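Local atomic coordinates of DUF1460 domain-containing protein (Legionella pneumophila subsp. pneumophila, PDB entry 2IM9), a protein that is of unknown function but is probably an N-acetylmuramoyl-L-alanine amidase-like cell-wall hydrolase of the papain-like peptidase clan. Residues Y82-R87 / E199-E204. Sequence-based numbering, arbitrary orientation.
Sequences YDQFPR and EKRLVE
Y82 and E204 supply the direct polar link between the loop 82-87 and helix residues 199-204: OH of Y82 lies 2.5 Å from OE2 of E204, a weak hydrogen bond at most, since the hydroxyl proton has another acceptor within reach. The carboxylate stands almost perpendicular to the phenol ring, 85° between their planes. E204 reaches this position with CG anti to its backbone N (chi1 -178°) and an extended chain, and its other oxygen, OE1, forms a salt bridge with R81, the residue before Y82. The ring edge of Y82 is set against the helix backbone, with CE1 3.5 Å from the carbonyl O of R201, while CD1 makes a van der Waals contact with CB of R201 at 4.2 Å.

The loop connects helices 53-63 and 95-107 within the amidase-like region, and here it lies against helix 195-209, part of a predicted coiled coil, in a small contact at the protein surface. Within the loop, D83 OD1 accepts from F85 N at 3.2 Å, closing an Asx turn.

A water bridges the second pair of side chains. It accepts from NH2 of R201 at 2.8 Å and, weakly, from NE2 of Q84 at 3.1 Å; the amide and guanidinium planes are turned 78° apart. Both groups have further partners: R201 NE pairs with E197 one helical turn earlier and NH1 donates to the R81 carbonyl, whereas Q84 NE2 binds the A80 carbonyl and its OE1 accepts from Q191 N.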
loop_
_atom_site.group_PDB
_atom_site.type_symbol
_atom_site.label_atom_id
_atom_site.label_comp_id
_atom_site.label_asym_id
_atom_site.label_seq_id
_atom_site.Cartn_x
_atom_site.Cartn_y
_atom_site.Cartn_z
ATOM N N TYR A 82 11.187 17.237 -5.879
ATOM C CA TYR A 82 11.336 16.969 -4.432
ATOM C C TYR A 82 11.906 15.598 -4.112
ATOM O O TYR A 82 12.644 15.452 -3.138
ATOM C CB TYR A 82 9.993 17.156 -3.692
ATOM C CG TYR A 82 9.391 18.501 -3.997
ATOM C CD1 TYR A 82 9.923 19.665 -3.434
ATOM C CD2 TYR A 82 8.304 18.615 -4.869
ATOM C CE1 TYR A 82 9.389 20.938 -3.754
ATOM C CE2 TYR A 82 7.750 19.875 -5.184
ATOM C CZ TYR A 82 8.311 21.024 -4.621
ATOM O OH TYR A 82 7.803 22.264 -4.928
ATOM N N ASP A 83 11.543 14.583 -4.897
ATOM C CA ASP A 83 11.936 13.214 -4.572
ATOM C C ASP A 83 12.322 12.475 -5.842
ATOM O O ASP A 83 11.454 12.064 -6.609
ATOM C CB ASP A 83 10.791 12.473 -3.852
ATOM C CG ASP A 83 11.210 11.101 -3.335
ATOM O OD1 ASP A 83 12.315 10.593 -3.715
ATOM O OD2 ASP A 83 10.449 10.532 -2.517
ATOM N N GLN A 84 13.632 12.324 -6.048
ATOM C CA GLN A 84 14.187 11.793 -7.313
ATOM C C GLN A 84 14.478 10.295 -7.258
ATOM O O GLN A 84 15.231 9.753 -8.094
ATOM C CB GLN A 84 15.449 12.590 -7.699
ATOM C CG GLN A 84 15.171 14.112 -7.857
ATOM C CD GLN A 84 16.405 14.901 -8.305
ATOM O OE1 GLN A 84 17.550 14.479 -8.094
ATOM N NE2 GLN A 84 16.166 16.053 -8.915
ATOM N N PHE A 85 13.873 9.611 -6.286
ATOM C CA PHE A 85 13.874 8.149 -6.315
ATOM C C PHE A 85 13.054 7.656 -7.528
ATOM O O PHE A 85 12.215 8.408 -8.067
ATOM C CB PHE A 85 13.314 7.591 -5.004
ATOM C CG PHE A 85 14.372 7.218 -3.998
ATOM C CD1 PHE A 85 15.392 8.123 -3.659
ATOM C CD2 PHE A 85 14.381 5.951 -3.423
ATOM C CE1 PHE A 85 16.380 7.783 -2.745
ATOM C CE2 PHE A 85 15.377 5.598 -2.485
ATOM C CZ PHE A 85 16.371 6.535 -2.147
ATOM N N PRO A 86 13.307 6.413 -7.972
ATOM C CA PRO A 86 12.717 5.935 -9.224
ATOM C C PRO A 86 11.193 5.862 -9.150
ATOM O O PRO A 86 10.616 5.703 -8.068
ATOM C CB PRO A 86 13.280 4.519 -9.394
ATOM C CG PRO A 86 13.969 4.176 -8.122
ATOM C CD PRO A 86 14.162 5.407 -7.306
ATOM N N ARG A 87 10.554 5.947 -10.312
ATOM C CA ARG A 87 9.101 5.833 -10.403
ATOM C C ARG A 87 8.584 4.410 -10.207
ATOM O O ARG A 87 7.430 4.200 -9.786
ATOM C CB ARG A 87 8.660 6.375 -11.763
ATOM C CG ARG A 87 8.792 7.889 -11.765
ATOM C CD ARG A 87 8.722 8.450 -13.164
ATOM N NE ARG A 87 9.921 8.109 -13.918
ATOM C CZ ARG A 87 10.135 8.500 -15.160
ATOM N NH1 ARG A 87 9.203 9.239 -15.767
ATOM N NH2 ARG A 87 11.270 8.159 -15.769
ATOM N N GLU A 199 17.106 22.463 1.646
ATOM C CA GLU A 199 16.410 23.433 2.492
ATOM C C GLU A 199 15.446 24.303 1.692
ATOM O O GLU A 199 14.290 24.463 2.092
ATOM C CB GLU A 199 17.414 24.316 3.255
ATOM N N LYS A 200 15.915 24.826 0.554
ATOM C CA LYS A 200 15.115 25.670 -0.328
ATOM C C LYS A 200 13.851 24.944 -0.796
ATOM O O LYS A 200 12.742 25.473 -0.705
ATOM C CB LYS A 200 15.952 26.115 -1.540
ATOM C CG LYS A 200 15.148 26.737 -2.715
ATOM C CD LYS A 200 16.031 26.993 -3.957
ATOM C CE LYS A 200 15.347 27.946 -4.966
ATOM N NZ LYS A 200 14.769 27.316 -6.234
ATOM N N ARG A 201 14.038 23.726 -1.290
ATOM C CA ARG A 201 12.924 22.970 -1.832
ATOM C C ARG A 201 11.965 22.566 -0.730
ATOM O O ARG A 201 10.769 22.522 -0.965
ATOM C CB ARG A 201 13.421 21.759 -2.614
ATOM C CG ARG A 201 14.099 22.193 -3.900
ATOM C CD ARG A 201 14.656 21.009 -4.648
ATOM N NE ARG A 201 15.588 21.462 -5.679
ATOM C CZ ARG A 201 15.869 20.785 -6.788
ATOM N NH1 ARG A 201 15.282 19.617 -7.041
ATOM N NH2 ARG A 201 16.749 21.284 -7.655
ATOM N N LEU A 202 12.488 22.264 0.461
ATOM C CA LEU A 202 11.593 21.945 1.590
ATOM C C LEU A 202 10.644 23.102 1.938
ATOM O O LEU A 202 9.453 22.882 2.125
ATOM C CB LEU A 202 12.377 21.521 2.820
ATOM C CG LEU A 202 11.497 20.991 3.962
ATOM C CD1 LEU A 202 10.713 19.736 3.569
ATOM C CD2 LEU A 202 12.423 20.772 5.205
ATOM N N VAL A 203 11.157 24.334 2.019
ATOM C CA VAL A 203 10.298 25.508 2.282
ATOM C C VAL A 203 9.234 25.643 1.203
ATOM O O VAL A 203 8.070 25.942 1.486
ATOM C CB VAL A 203 11.136 26.844 2.366
ATOM C CG1 VAL A 203 10.207 28.056 2.442
ATOM C CG2 VAL A 203 12.105 26.783 3.528
ATOM N N GLU A 204 9.640 25.408 -0.038
ATOM C CA GLU A 204 8.726 25.488 -1.175
ATOM C C GLU A 204 7.606 24.448 -1.068
ATOM O O GLU A 204 6.408 24.754 -1.257
ATOM C CB GLU A 204 9.529 25.270 -2.440
ATOM C CG GLU A 204 8.760 25.353 -3.725
ATOM C CD GLU A 204 9.694 25.038 -4.872
ATOM O OE1 GLU A 204 10.445 25.943 -5.293
ATOM O OE2 GLU A 204 9.714 23.867 -5.318
HETATM O O HOH W 1 17.230 18.937 -9.019
#